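Local coordinates for protein possible thiamine biosynthesis enzyme (PDB 2X7Q) that is of unknown function but adopts the periplasmic binding protein fold of the SsuA/TauA family and may bind a small ligand, possibly in thiamine biosynthesis, at residues T93-P98 / W200-V205; L273-I278 / R302-V307; K18-P23 / D68-L73; D224-G229 / S266-T271; S27-F32 / Q228-Y233. The protein carries 1 engineered substitution. All coordinates share one frame; numbering follows the deposited sequence.

Contact 1: T93-P98 / W200-V205; sequences TYVKSP and WSSWVV
The Tyr-94 ring takes Trp-203 at its edge: Trp-203 CB lies near the ring plane, 3.8 Å from Tyr-94 CD2. The indole of Trp-203 is approached obliquely by Tyr-94 CD2 and by Val-95 CG2, the latter 3.6 Å from Trp-203 CD1. Val-95 and Trp-203, an antiparallel hydrogen-bonded pair, project side by side on the same face of the sheet. Thr-93 and Val-204 form a non-hydrogen-bonded pair, and the one-residue shift in register between the two pairs is a beta bulge. Its signature is the double use of one carbonyl: Trp-203 O accepts from Tyr-94 N at 2.8 Å and from Val-95 N at 3.2 Å, both donors standing above the same face of the carbonyl plane.

Past the bulge, serine hydroxyls take over from backbone pairing. Ser-201 OG donates to Lys-96 O over 2.9 Å. Ser-202 OG, held between its backbone N and carbonyl carbon (chi1 54°), donates to Ser-97 O at 2.9 Å almost along the C=O axis. The same hydroxyl oxygen, Ser-202 OG, touches Val-95 CG1 at 3.2 Å. A weak bond from Ser-202 N to Ser-97 O adds to this grip. The far end of Tyr-94 is tied by its OH to Phe-26 O.

Strand 88-95 is the outermost strand here, beside strand 203-208 in the mixed five-stranded sheet of one lobe of the binding-protein fold. Strand 69-73 flanks Trp-203 and Val-205, helix 275-289 packs on Thr-93 and Ser-201, and helix 74-82 lies against Val-204.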
# COMPACT_ATOMS: atom_id res chain seq x y z
N THR A 93 -4.39 -0.16 11.08
CA THR A 93 -4.14 -1.07 9.98
C THR A 93 -5.40 -1.28 9.14
O THR A 93 -6.47 -1.54 9.68
CB THR A 93 -3.66 -2.44 10.49
OG1 THR A 93 -2.48 -2.27 11.28
CG2 THR A 93 -3.35 -3.37 9.33
N TYR A 94 -5.26 -1.16 7.82
CA TYR A 94 -6.37 -1.35 6.90
C TYR A 94 -6.42 -2.78 6.39
O TYR A 94 -7.49 -3.39 6.32
CB TYR A 94 -6.26 -0.36 5.74
CG TYR A 94 -7.35 -0.50 4.70
CD1 TYR A 94 -8.67 -0.17 5.01
CD2 TYR A 94 -7.07 -0.95 3.42
CE1 TYR A 94 -9.67 -0.29 4.07
CE2 TYR A 94 -8.07 -1.07 2.47
CZ TYR A 94 -9.37 -0.74 2.80
OH TYR A 94 -10.36 -0.86 1.86
N VAL A 95 -5.26 -3.31 6.02
CA VAL A 95 -5.16 -4.69 5.58
C VAL A 95 -4.16 -5.46 6.44
O VAL A 95 -3.01 -5.07 6.58
CB VAL A 95 -4.73 -4.79 4.11
CG1 VAL A 95 -4.48 -6.24 3.73
CG2 VAL A 95 -5.79 -4.17 3.21
N LYS A 96 -4.63 -6.57 7.02
CA LYS A 96 -3.82 -7.36 7.93
C LYS A 96 -2.88 -8.31 7.20
O LYS A 96 -1.73 -8.50 7.59
CB LYS A 96 -4.72 -8.14 8.89
CG LYS A 96 -3.97 -8.91 9.96
CD LYS A 96 -4.93 -9.53 10.95
CE LYS A 96 -5.80 -8.46 11.60
NZ LYS A 96 -6.77 -9.05 12.57
N SER A 97 -3.39 -8.93 6.13
CA SER A 97 -2.61 -9.89 5.35
C SER A 97 -1.46 -9.20 4.61
O SER A 97 -1.55 -8.02 4.27
CB SER A 97 -3.52 -10.63 4.37
OG SER A 97 -4.29 -9.73 3.60
N PRO A 98 -0.38 -9.95 4.36
CA PRO A 98 0.81 -9.41 3.68
C PRO A 98 0.58 -9.23 2.18
O PRO A 98 -0.23 -9.95 1.61
CB PRO A 98 1.86 -10.49 3.91
CG PRO A 98 1.09 -11.74 4.05
CD PRO A 98 -0.19 -11.35 4.75
N TRP A 200 5.28 -7.79 6.66
CA TRP A 200 4.39 -6.98 7.48
C TRP A 200 2.99 -6.88 6.87
O TRP A 200 2.78 -7.23 5.71
CB TRP A 200 4.97 -5.57 7.63
CG TRP A 200 5.36 -4.96 6.32
CD1 TRP A 200 4.53 -4.34 5.42
CD2 TRP A 200 6.68 -4.92 5.75
NE1 TRP A 200 5.26 -3.92 4.33
CE2 TRP A 200 6.57 -4.26 4.51
CE3 TRP A 200 7.93 -5.37 6.16
CZ2 TRP A 200 7.67 -4.04 3.68
CZ3 TRP A 200 9.02 -5.16 5.34
CH2 TRP A 200 8.89 -4.50 4.12
N SER A 201 2.04 -6.39 7.66
CA SER A 201 0.71 -6.08 7.16
C SER A 201 0.85 -5.03 6.06
O SER A 201 1.65 -4.11 6.18
CB SER A 201 -0.20 -5.57 8.28
OG SER A 201 -0.41 -6.58 9.25
N SER A 202 0.07 -5.17 4.99
CA SER A 202 0.31 -4.40 3.77
C SER A 202 -0.25 -2.98 3.74
O SER A 202 0.36 -2.09 3.14
CB SER A 202 -0.18 -5.19 2.55
OG SER A 202 -1.54 -5.56 2.69
N TRP A 203 -1.39 -2.75 4.38
CA TRP A 203 -2.05 -1.45 4.29
C TRP A 203 -2.36 -0.82 5.64
O TRP A 203 -2.71 -1.51 6.60
CB TRP A 203 -3.33 -1.58 3.46
CG TRP A 203 -3.07 -1.94 2.02
CD1 TRP A 203 -2.76 -3.17 1.53
CD2 TRP A 203 -3.11 -1.05 0.89
NE1 TRP A 203 -2.60 -3.11 0.17
CE2 TRP A 203 -2.81 -1.82 -0.24
CE3 TRP A 203 -3.37 0.31 0.75
CZ2 TRP A 203 -2.76 -1.26 -1.52
CZ3 TRP A 203 -3.32 0.86 -0.52
CH2 TRP A 203 -3.01 0.08 -1.64
N VAL A 204 -2.23 0.51 5.70
CA VAL A 204 -2.51 1.26 6.92
C VAL A 204 -3.26 2.54 6.60
O VAL A 204 -3.27 3.00 5.45
CB VAL A 204 -1.21 1.62 7.67
CG1 VAL A 204 -0.49 0.37 8.14
CG2 VAL A 204 -0.31 2.47 6.79
N VAL A 205 -3.88 3.13 7.62
CA VAL A 205 -4.56 4.41 7.46
C VAL A 205 -3.70 5.51 8.06
O VAL A 205 -3.38 5.48 9.25
CB VAL A 205 -5.94 4.40 8.16
CG1 VAL A 205 -6.61 5.76 8.03
CG2 VAL A 205 -6.82 3.31 7.57

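Contact 2: L273-I278 / R302-V307; sequences LDWDTI and RLNSNV
Trp-275 lays the six-membered part of its indole against Val-307, with Trp-275 CZ3 only 3.4 Å from Val-307 CG1. This methyl branch comes at the ring obliquely. With CG anti to its backbone N (chi1 -169°), the indole reaches across to helix 296-306 although the nearest CA atoms, those of Trp-275 and Val-307, are 8.6 Å apart. Val-307 CG1 is shared: Leu-273 CD2 approaches it at 4.0 Å, the two side chains crossing at about a right angle.

Two oxygens also meet the indole. Leu-303 O lies at the ring edge, near its plane, 3.6 Å from Trp-275 CH2. Asn-304 OD1 comes obliquely to Trp-275 CZ2, at 3.0 Å, the amide plane and the ring plane being only 9° apart, while the two side chains cross at about a right angle.

The contact joins the start of helix 275-289 to the end of helix 296-306. At that start Asp-274 is the N-cap; its OD1 accepts from Asp-276 N at 3.3 Å, from above the carboxylate plane. Lys-309 adds a cation-pi contact to Trp-275, while Leu-303 and Val-307 also pack on Val-279 of the first helix.

Since the sheltered centre is carbon against carbon, cohesion here probably comes mainly from dispersion, with a modest electrostatic gain where Leu-303 O meets the C-H edge of the indole.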
# COMPACT_ATOMS: atom_id res chain seq x y z
N LEU A 273 -3.38 -0.97 16.55
CA LEU A 273 -2.66 -1.73 15.53
C LEU A 273 -1.61 -2.63 16.16
O LEU A 273 -1.12 -2.36 17.26
CB LEU A 273 -2.02 -0.79 14.51
CG LEU A 273 -1.02 0.25 15.01
CD1 LEU A 273 0.36 -0.36 15.23
CD2 LEU A 273 -0.92 1.40 14.02
N ASP A 274 -1.27 -3.71 15.46
CA ASP A 274 -0.27 -4.65 15.95
C ASP A 274 1.13 -4.07 15.77
O ASP A 274 1.66 -4.03 14.67
CB ASP A 274 -0.39 -5.99 15.23
CG ASP A 274 0.49 -7.06 15.84
OD1 ASP A 274 1.24 -6.75 16.79
OD2 ASP A 274 0.43 -8.22 15.38
N TRP A 275 1.72 -3.62 16.88
CA TRP A 275 3.02 -2.97 16.86
C TRP A 275 4.11 -3.85 16.25
O TRP A 275 4.96 -3.37 15.52
CB TRP A 275 3.42 -2.55 18.28
CG TRP A 275 4.60 -1.64 18.33
CD1 TRP A 275 5.90 -1.99 18.60
CD2 TRP A 275 4.61 -0.22 18.10
NE1 TRP A 275 6.71 -0.88 18.55
CE2 TRP A 275 5.94 0.21 18.25
CE3 TRP A 275 3.62 0.71 17.80
CZ2 TRP A 275 6.31 1.55 18.10
CZ3 TRP A 275 3.99 2.04 17.64
CH2 TRP A 275 5.32 2.44 17.80
N ASP A 276 4.06 -5.14 16.56
CA ASP A 276 5.08 -6.08 16.09
C ASP A 276 5.15 -6.17 14.57
O ASP A 276 6.23 -6.23 13.99
CB ASP A 276 4.85 -7.47 16.69
CG ASP A 276 5.83 -8.50 16.17
OD1 ASP A 276 7.05 -8.34 16.40
OD2 ASP A 276 5.38 -9.48 15.52
N THR A 277 3.98 -6.19 13.92
CA THR A 277 3.92 -6.39 12.47
C THR A 277 4.00 -5.09 11.68
O THR A 277 4.59 -5.05 10.60
CB THR A 277 2.65 -7.16 12.06
OG1 THR A 277 2.68 -7.43 10.65
CG2 THR A 277 1.40 -6.35 12.38
N ILE A 278 3.41 -4.02 12.22
CA ILE A 278 3.40 -2.73 11.54
C ILE A 278 4.71 -1.96 11.71
O ILE A 278 5.19 -1.32 10.78
CB ILE A 278 2.23 -1.85 12.02
CG1 ILE A 278 0.89 -2.47 11.61
CG2 ILE A 278 2.35 -0.44 11.46
CD1 ILE A 278 0.68 -2.56 10.12
N ARG A 302 11.28 8.00 16.54
CA ARG A 302 10.45 8.69 15.55
C ARG A 302 9.12 7.96 15.34
O ARG A 302 8.09 8.60 15.14
CB ARG A 302 11.20 8.84 14.23
CG ARG A 302 12.36 9.82 14.30
CD ARG A 302 13.12 9.87 12.99
NE ARG A 302 14.17 10.89 13.01
CZ ARG A 302 15.04 11.09 12.02
NH1 ARG A 302 14.99 10.33 10.93
NH2 ARG A 302 15.95 12.04 12.12
N LEU A 303 9.16 6.64 15.39
CA LEU A 303 7.96 5.83 15.21
C LEU A 303 7.09 5.81 16.47
O LEU A 303 5.87 5.76 16.39
CB LEU A 303 8.33 4.40 14.80
CG LEU A 303 9.02 4.25 13.44
CD1 LEU A 303 9.38 2.80 13.18
CD2 LEU A 303 8.13 4.79 12.34
N ASN A 304 7.74 5.83 17.63
CA ASN A 304 7.03 5.84 18.91
C ASN A 304 6.18 7.09 19.11
O ASN A 304 5.29 7.11 19.96
CB ASN A 304 8.02 5.68 20.07
CG ASN A 304 8.36 4.23 20.36
OD1 ASN A 304 7.52 3.34 20.21
ND2 ASN A 304 9.59 3.98 20.80
N SER A 305 6.46 8.13 18.33
CA SER A 305 5.75 9.40 18.46
C SER A 305 4.67 9.58 17.40
O SER A 305 3.72 10.34 17.59
CB SER A 305 6.73 10.57 18.41
OG SER A 305 7.68 10.51 19.46
N ASN A 306 4.82 8.87 16.28
CA ASN A 306 3.91 9.04 15.15
C ASN A 306 3.13 7.78 14.77
O ASN A 306 2.38 7.79 13.79
CB ASN A 306 4.66 9.59 13.93
CG ASN A 306 5.14 11.02 14.12
OD1 ASN A 306 4.92 11.87 13.26
ND2 ASN A 306 5.79 11.28 15.24
N VAL A 307 3.31 6.71 15.53
CA VAL A 307 2.55 5.49 15.30
C VAL A 307 1.64 5.18 16.49
O VAL A 307 2.11 4.93 17.60
CB VAL A 307 3.46 4.27 15.02
CG1 VAL A 307 2.62 3.04 14.71
CG2 VAL A 307 4.40 4.57 13.87

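Contact 3: K18-P23 / D68-L73; sequences KVAYIP and DIAIGL
Val-19 and Ile-69 lie side by side on one face of the sheet, Val-19 CG2 4.1 Å from Ile-69 CB, and Val-19 CG1 extends the apolar row to Ile-71 CG1. These are neighbouring parallel strands of the alpha/beta lobe of a periplasmic-binding-protein fold, joined through intervening helix and strand; their axes come within 4.6 Å at an angle of 15°. On the other face Ala-20 and Ala-70 pair, and Leu-58 of helix 55-63 packs on both.

Between the faces runs the parallel bonding pattern, in which Ala-20 bonds to the residues flanking Ala-70: Ala-20 N donates to Ile-69 O at 2.8 Å, and Ile-71 N to Ala-20 O at 3.0 Å. Toward the polar end, Lys-18 O takes two donors, Asp-68 N at 2.8 Å, in the carbonyl plane, and Ile-69 N, tilted 23° from it.

The Asp-68 carboxylate folds back beside its own backbone N (chi1 -58°), which brings it to the Lys-18 amide. It is further held by Ser-211 and by a salt bridge to Lys-215. Where the strands part, a water bridges Ile-22 N and Ile-71 O. At the opposite end, Lys-18 N meets the anti lone pair of Asp-68 OD2 at 2.9 Å.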
# COMPACT_ATOMS: atom_id res chain seq x y z
N LYS A 18 -11.29 14.88 3.16
CA LYS A 18 -10.77 14.47 1.86
C LYS A 18 -9.88 13.24 2.02
O LYS A 18 -8.80 13.31 2.62
CB LYS A 18 -9.98 15.61 1.21
CG LYS A 18 -10.80 16.87 0.97
CD LYS A 18 -10.01 17.91 0.19
CE LYS A 18 -9.70 17.43 -1.22
NZ LYS A 18 -8.92 18.43 -1.99
N VAL A 19 -10.34 12.11 1.49
CA VAL A 19 -9.62 10.85 1.65
C VAL A 19 -8.98 10.38 0.35
O VAL A 19 -9.67 10.13 -0.64
CB VAL A 19 -10.56 9.74 2.18
CG1 VAL A 19 -9.81 8.43 2.31
CG2 VAL A 19 -11.17 10.15 3.51
N ALA A 20 -7.66 10.27 0.36
CA ALA A 20 -6.92 9.79 -0.81
C ALA A 20 -6.77 8.28 -0.77
O ALA A 20 -6.35 7.72 0.24
CB ALA A 20 -5.56 10.45 -0.88
N TYR A 21 -7.12 7.62 -1.87
CA TYR A 21 -7.05 6.16 -1.95
C TYR A 21 -6.46 5.71 -3.29
O TYR A 21 -6.37 6.50 -4.24
CB TYR A 21 -8.43 5.55 -1.78
CG TYR A 21 -9.31 5.68 -3.00
CD1 TYR A 21 -9.45 4.63 -3.91
CD2 TYR A 21 -10.01 6.85 -3.25
CE1 TYR A 21 -10.25 4.75 -5.03
CE2 TYR A 21 -10.82 6.98 -4.37
CZ TYR A 21 -10.93 5.93 -5.25
OH TYR A 21 -11.74 6.06 -6.36
N ILE A 22 -6.07 4.45 -3.36
CA ILE A 22 -5.55 3.87 -4.59
C ILE A 22 -6.57 2.92 -5.19
O ILE A 22 -6.99 1.96 -4.55
CB ILE A 22 -4.22 3.13 -4.36
CG1 ILE A 22 -3.22 4.05 -3.67
CG2 ILE A 22 -3.67 2.60 -5.67
CD1 ILE A 22 -1.92 3.37 -3.30
N PRO A 23 -6.99 3.18 -6.44
CA PRO A 23 -8.04 2.40 -7.11
C PRO A 23 -7.59 0.98 -7.44
O PRO A 23 -7.25 0.68 -8.58
CB PRO A 23 -8.29 3.19 -8.40
CG PRO A 23 -7.01 3.90 -8.66
CD PRO A 23 -6.47 4.26 -7.30
N ASP A 68 -6.90 14.84 3.89
CA ASP A 68 -6.81 14.66 5.33
C ASP A 68 -6.35 13.25 5.69
O ASP A 68 -5.62 13.06 6.66
CB ASP A 68 -8.17 14.94 5.97
CG ASP A 68 -8.67 16.34 5.69
OD1 ASP A 68 -8.02 17.31 6.12
OD2 ASP A 68 -9.73 16.48 5.03
N ILE A 69 -6.77 12.27 4.90
CA ILE A 69 -6.44 10.88 5.16
C ILE A 69 -5.93 10.18 3.90
O ILE A 69 -6.36 10.49 2.79
CB ILE A 69 -7.66 10.11 5.71
CG1 ILE A 69 -8.16 10.76 7.00
CG2 ILE A 69 -7.32 8.65 5.96
CD1 ILE A 69 -9.32 10.03 7.65
N ALA A 70 -5.01 9.23 4.08
CA ALA A 70 -4.48 8.45 2.97
C ALA A 70 -4.43 6.96 3.31
O ALA A 70 -3.97 6.59 4.39
CB ALA A 70 -3.10 8.95 2.57
N ILE A 71 -4.92 6.13 2.39
CA ILE A 71 -4.87 4.68 2.57
C ILE A 71 -3.81 4.10 1.63
O ILE A 71 -4.07 3.91 0.43
CB ILE A 71 -6.23 4.03 2.25
CG1 ILE A 71 -7.37 4.81 2.89
CG2 ILE A 71 -6.24 2.57 2.69
CD1 ILE A 71 -7.74 4.33 4.28
N GLY A 72 -2.63 3.80 2.15
CA GLY A 72 -1.54 3.32 1.33
C GLY A 72 -0.73 2.20 1.94
O GLY A 72 -1.07 1.67 3.00
N LEU A 73 0.36 1.82 1.27
CA LEU A 73 1.20 0.72 1.73
C LEU A 73 1.92 1.07 3.03
O LEU A 73 2.34 2.21 3.24
CB LEU A 73 2.21 0.33 0.64
CG LEU A 73 1.62 -0.14 -0.69
CD1 LEU A 73 2.71 -0.44 -1.70
CD2 LEU A 73 0.73 -1.37 -0.48
O HOH W 1 -6.39 3.02 -0.79

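Contact 4: D224-G229 / S266-T271; sequences DAVNQG and SRIGKT
Asn-227 carries its amide across to two carbonyls of the 266-271 loop. Its ND2 donates to Ile-268 O at 2.9 Å in a nearly straight bond (175° at the hydrogen), with the acceptor in the amide plane. A second bond from the same nitrogen, to Ser-266 O, is weak because it is strongly bent. CG stands anti to the backbone N (chi1 -175°), sending the amide away from helix 216-235 to the loop. Nearer the helix backbone, Asn-227 CB packs on Ile-268 CG2 at 3.8 Å.

A water widens the polar link, donating to Asp-224 OD1 and to Ile-268 O, at 2.8 Å each. Ile-268 O therefore serves both the amide and the water. Lys-270 NZ is 4.0 Å from Asp-224 OD1, too far for a salt bridge; the other carboxylate oxygen is paired with Lys-220.

Further out, the loop is shaped by its own bonds: Arg-267 O accepts from Lys-270 N and Thr-271 N, and Asp-92 receives Gly-269 N. Gly-269 has positive phi (92°) where the chain turns closest to Asp-224.

Two main-chain carbonyls gripped by one side-chain amide probably help to hold this irregular loop against helix 216-235, while the separated charges probably add only a diffuse attraction.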
# COMPACT_ATOMS: atom_id res chain seq x y z
N ASP A 224 -14.58 4.01 11.84
CA ASP A 224 -15.72 3.18 12.22
C ASP A 224 -16.56 2.82 10.99
O ASP A 224 -17.05 1.70 10.88
CB ASP A 224 -16.59 3.89 13.26
CG ASP A 224 -15.90 4.01 14.61
OD1 ASP A 224 -14.89 3.32 14.82
OD2 ASP A 224 -16.39 4.78 15.46
N ALA A 225 -16.70 3.77 10.07
CA ALA A 225 -17.44 3.53 8.84
C ALA A 225 -16.71 2.51 7.97
O ALA A 225 -17.34 1.65 7.35
CB ALA A 225 -17.63 4.83 8.08
N VAL A 226 -15.39 2.61 7.94
CA VAL A 226 -14.56 1.65 7.21
C VAL A 226 -14.70 0.26 7.82
O VAL A 226 -14.70 -0.74 7.10
CB VAL A 226 -13.08 2.07 7.20
CG1 VAL A 226 -12.22 0.99 6.58
CG2 VAL A 226 -12.91 3.39 6.46
N ASN A 227 -14.82 0.20 9.14
CA ASN A 227 -15.00 -1.07 9.84
C ASN A 227 -16.27 -1.77 9.37
O ASN A 227 -16.28 -2.99 9.19
CB ASN A 227 -15.06 -0.85 11.35
CG ASN A 227 -15.12 -2.15 12.13
OD1 ASN A 227 -16.05 -2.94 11.97
ND2 ASN A 227 -14.13 -2.37 12.98
N GLN A 228 -17.33 -1.00 9.18
CA GLN A 228 -18.59 -1.55 8.68
C GLN A 228 -18.47 -1.92 7.21
O GLN A 228 -19.05 -2.90 6.76
CB GLN A 228 -19.73 -0.54 8.88
CG GLN A 228 -20.16 -0.37 10.33
CD GLN A 228 -21.36 0.54 10.48
OE1 GLN A 228 -21.46 1.56 9.80
NE2 GLN A 228 -22.28 0.18 11.37
N GLY A 229 -17.71 -1.12 6.46
CA GLY A 229 -17.47 -1.39 5.06
C GLY A 229 -16.71 -2.68 4.87
O GLY A 229 -16.93 -3.41 3.90
N SER A 266 -10.85 -6.32 10.33
CA SER A 266 -12.23 -6.21 10.81
C SER A 266 -12.28 -5.58 12.19
O SER A 266 -13.34 -5.17 12.66
CB SER A 266 -12.89 -7.59 10.85
OG SER A 266 -12.26 -8.43 11.80
N ARG A 267 -11.12 -5.48 12.83
CA ARG A 267 -11.04 -4.92 14.17
C ARG A 267 -10.56 -3.47 14.14
O ARG A 267 -10.32 -2.86 15.18
CB ARG A 267 -10.10 -5.75 15.04
CG ARG A 267 -10.38 -7.24 15.02
CD ARG A 267 -11.81 -7.54 15.43
NE ARG A 267 -12.12 -7.01 16.75
CZ ARG A 267 -13.24 -6.36 17.06
NH1 ARG A 267 -14.17 -6.16 16.13
NH2 ARG A 267 -13.43 -5.90 18.29
N ILE A 268 -10.44 -2.91 12.94
CA ILE A 268 -9.95 -1.54 12.77
C ILE A 268 -10.79 -0.55 13.58
O ILE A 268 -12.01 -0.46 13.41
CB ILE A 268 -9.90 -1.13 11.28
CG1 ILE A 268 -9.23 0.24 11.13
CG2 ILE A 268 -11.29 -1.14 10.66
CD1 ILE A 268 -9.11 0.71 9.69
N GLY A 269 -10.13 0.18 14.47
CA GLY A 269 -10.79 1.16 15.31
C GLY A 269 -11.25 0.59 16.64
O GLY A 269 -11.51 1.33 17.59
N LYS A 270 -11.34 -0.74 16.71
CA LYS A 270 -11.77 -1.41 17.94
C LYS A 270 -10.58 -1.76 18.82
O LYS A 270 -10.70 -1.82 20.04
CB LYS A 270 -12.57 -2.67 17.61
CG LYS A 270 -13.79 -2.43 16.72
CD LYS A 270 -14.67 -1.32 17.28
CE LYS A 270 -15.92 -1.12 16.44
NZ LYS A 270 -16.56 0.20 16.69
N THR A 271 -9.43 -1.99 18.19
CA THR A 271 -8.21 -2.34 18.91
C THR A 271 -7.00 -1.70 18.24
O THR A 271 -6.96 -1.56 17.02
CB THR A 271 -8.02 -3.87 18.98
OG1 THR A 271 -6.92 -4.18 19.84
CG2 THR A 271 -7.76 -4.44 17.59
O HOH W 2 -14.44 0.62 14.27

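Contact 5: S27-F32 / Q228-Y233; sequences STPLFF and QGIQYY
Pro-29 fits against Gly-229 through its carbonyl where two helices cross at 103°, with their axes 7.6 Å apart. This close helix-helix packing belongs to the alpha/beta lobe of the binding-protein fold. The carbonyl oxygen is the bump and the dip at Gly-229 the hollow: Pro-29 O sits 3.7 Å from Gly-229 CA, and the lack of a side chain at Gly-229 is consistent with so close an approach. The proline ring packs alongside, Pro-29 CB lying 3.9 Å from Ile-230 CG1.

Two aromatic side chains of helix 216-235 extend from this dip past the other helix. Tyr-233, its CG anti to the backbone N (chi1 164°), reaches along the start of helix 28-35, where Thr-28 CG2 rests obliquely against its ring, 3.5 Å from Tyr-233 CD1. Phe-264 and Tyr-233 meet edge-to-face, and Thr-28 OG1 turns instead to His-25.

Tyr-232 takes the other flank, beside Phe-32. Their ring centroids are 5.3 Å apart with the planes at 34°, an oblique pairing. The hydroxyl of Tyr-232 bonds to Glu-239, and His-236 stacks on its ring. Over the centre of the Phe-32 ring sits Phe-31 CD2. The closest approach of the aromatic pair is Phe-32 CD2 to Tyr-232 CE1, at 3.4 Å.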
# COMPACT_ATOMS: atom_id res chain seq x y z
N SER A 27 -9.28 -1.45 -2.29
CA SER A 27 -10.15 -0.31 -1.97
C SER A 27 -11.62 -0.71 -1.95
O SER A 27 -12.49 0.13 -1.71
CB SER A 27 -9.93 0.82 -2.97
OG SER A 27 -10.41 0.47 -4.25
N THR A 28 -11.89 -1.99 -2.19
CA THR A 28 -13.26 -2.49 -2.24
C THR A 28 -14.11 -2.10 -1.02
O THR A 28 -15.20 -1.56 -1.18
CB THR A 28 -13.30 -4.02 -2.46
OG1 THR A 28 -12.83 -4.33 -3.77
CG2 THR A 28 -14.71 -4.54 -2.30
N PRO A 29 -13.61 -2.39 0.19
CA PRO A 29 -14.38 -2.05 1.40
C PRO A 29 -14.75 -0.57 1.46
O PRO A 29 -15.83 -0.23 1.94
CB PRO A 29 -13.41 -2.40 2.53
CG PRO A 29 -12.53 -3.45 1.96
CD PRO A 29 -12.35 -3.08 0.52
N LEU A 30 -13.86 0.30 0.99
CA LEU A 30 -14.13 1.73 0.98
C LEU A 30 -15.35 2.04 0.12
O LEU A 30 -16.18 2.87 0.48
CB LEU A 30 -12.91 2.50 0.46
CG LEU A 30 -11.63 2.40 1.27
CD1 LEU A 30 -10.50 3.18 0.60
CD2 LEU A 30 -11.86 2.90 2.68
N PHE A 31 -15.45 1.36 -1.02
CA PHE A 31 -16.56 1.58 -1.94
C PHE A 31 -17.91 1.19 -1.33
O PHE A 31 -18.86 1.97 -1.36
CB PHE A 31 -16.34 0.80 -3.24
CG PHE A 31 -17.58 0.65 -4.08
CD1 PHE A 31 -18.06 1.70 -4.83
CD2 PHE A 31 -18.26 -0.56 -4.10
CE1 PHE A 31 -19.20 1.56 -5.59
CE2 PHE A 31 -19.40 -0.71 -4.87
CZ PHE A 31 -19.87 0.35 -5.61
N PHE A 32 -17.98 -0.02 -0.79
CA PHE A 32 -19.22 -0.53 -0.21
C PHE A 32 -19.69 0.32 0.97
O PHE A 32 -20.89 0.44 1.22
CB PHE A 32 -19.08 -2.00 0.20
CG PHE A 32 -19.10 -2.96 -0.95
CD1 PHE A 32 -17.95 -3.62 -1.35
CD2 PHE A 32 -20.27 -3.19 -1.65
CE1 PHE A 32 -17.97 -4.51 -2.41
CE2 PHE A 32 -20.30 -4.07 -2.72
CZ PHE A 32 -19.14 -4.73 -3.10
N GLN A 228 -17.33 -1.00 9.18
CA GLN A 228 -18.59 -1.55 8.68
C GLN A 228 -18.47 -1.92 7.21
O GLN A 228 -19.05 -2.90 6.76
CB GLN A 228 -19.73 -0.54 8.88
CG GLN A 228 -20.16 -0.37 10.33
CD GLN A 228 -21.36 0.54 10.48
OE1 GLN A 228 -21.46 1.56 9.80
NE2 GLN A 228 -22.28 0.18 11.37
N GLY A 229 -17.71 -1.12 6.46
CA GLY A 229 -17.47 -1.39 5.06
C GLY A 229 -16.71 -2.68 4.87
O GLY A 229 -16.93 -3.41 3.90
N ILE A 230 -15.81 -2.97 5.81
CA ILE A 230 -15.05 -4.21 5.79
C ILE A 230 -15.94 -5.41 6.10
O ILE A 230 -15.84 -6.45 5.46
CB ILE A 230 -13.88 -4.17 6.80
CG1 ILE A 230 -12.82 -3.16 6.35
CG2 ILE A 230 -13.27 -5.55 6.97
CD1 ILE A 230 -11.64 -3.06 7.29
N GLN A 231 -16.81 -5.25 7.09
CA GLN A 231 -17.73 -6.32 7.47
C GLN A 231 -18.67 -6.66 6.32
O GLN A 231 -18.92 -7.83 6.04
CB GLN A 231 -18.53 -5.94 8.72
CG GLN A 231 -19.50 -7.02 9.18
CD GLN A 231 -20.28 -6.61 10.42
OE1 GLN A 231 -20.11 -5.52 10.95
NE2 GLN A 231 -21.14 -7.51 10.89
N TYR A 232 -19.19 -5.63 5.65
CA TYR A 232 -20.07 -5.84 4.51
C TYR A 232 -19.35 -6.63 3.43
O TYR A 232 -19.88 -7.61 2.91
CB TYR A 232 -20.55 -4.50 3.94
CG TYR A 232 -21.60 -4.65 2.86
CD1 TYR A 232 -21.24 -4.84 1.53
CD2 TYR A 232 -22.96 -4.60 3.16
CE1 TYR A 232 -22.20 -4.98 0.54
CE2 TYR A 232 -23.92 -4.74 2.18
CZ TYR A 232 -23.53 -4.93 0.87
OH TYR A 232 -24.49 -5.07 -0.10
N TYR A 233 -18.13 -6.21 3.10
CA TYR A 233 -17.31 -6.91 2.13
C TYR A 233 -17.18 -8.38 2.51
O TYR A 233 -17.38 -9.26 1.68
CB TYR A 233 -15.92 -6.27 2.04
CG TYR A 233 -14.89 -7.14 1.36
CD1 TYR A 233 -14.74 -7.13 -0.02
CD2 TYR A 233 -14.07 -7.99 2.09
CE1 TYR A 233 -13.81 -7.93 -0.65
CE2 TYR A 233 -13.13 -8.79 1.48
CZ TYR A 233 -13.00 -8.76 0.11
OH TYR A 233 -12.07 -9.55 -0.51

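How the contacts relate
Contacts 1 and 3 build the same five-stranded sheet: strands 69-73 and 203-208 are neighbours, and Val-204 N probably bonds to Gly-72 O at 3.2 Å. Both are buried and rely largely on backbone hydrogen bonds, supplemented by side-chain oxygens, antiparallel with a bulge in one and parallel in the other. Contacts 4 and 5 share helix 216-235 through Gln-228 and Gly-229, yet differ in chemistry: partly buried amide, water and charge in contact 4, buried apolar and aromatic packing in contact 5. Contact 2, also buried, resembles contact 5 in resting mainly on apolar and aromatic packing; it meets contact 1 where Ser-201 N approaches Thr-277 OG1. Tyr-94 of contact 1 touches contacts 4 and 5.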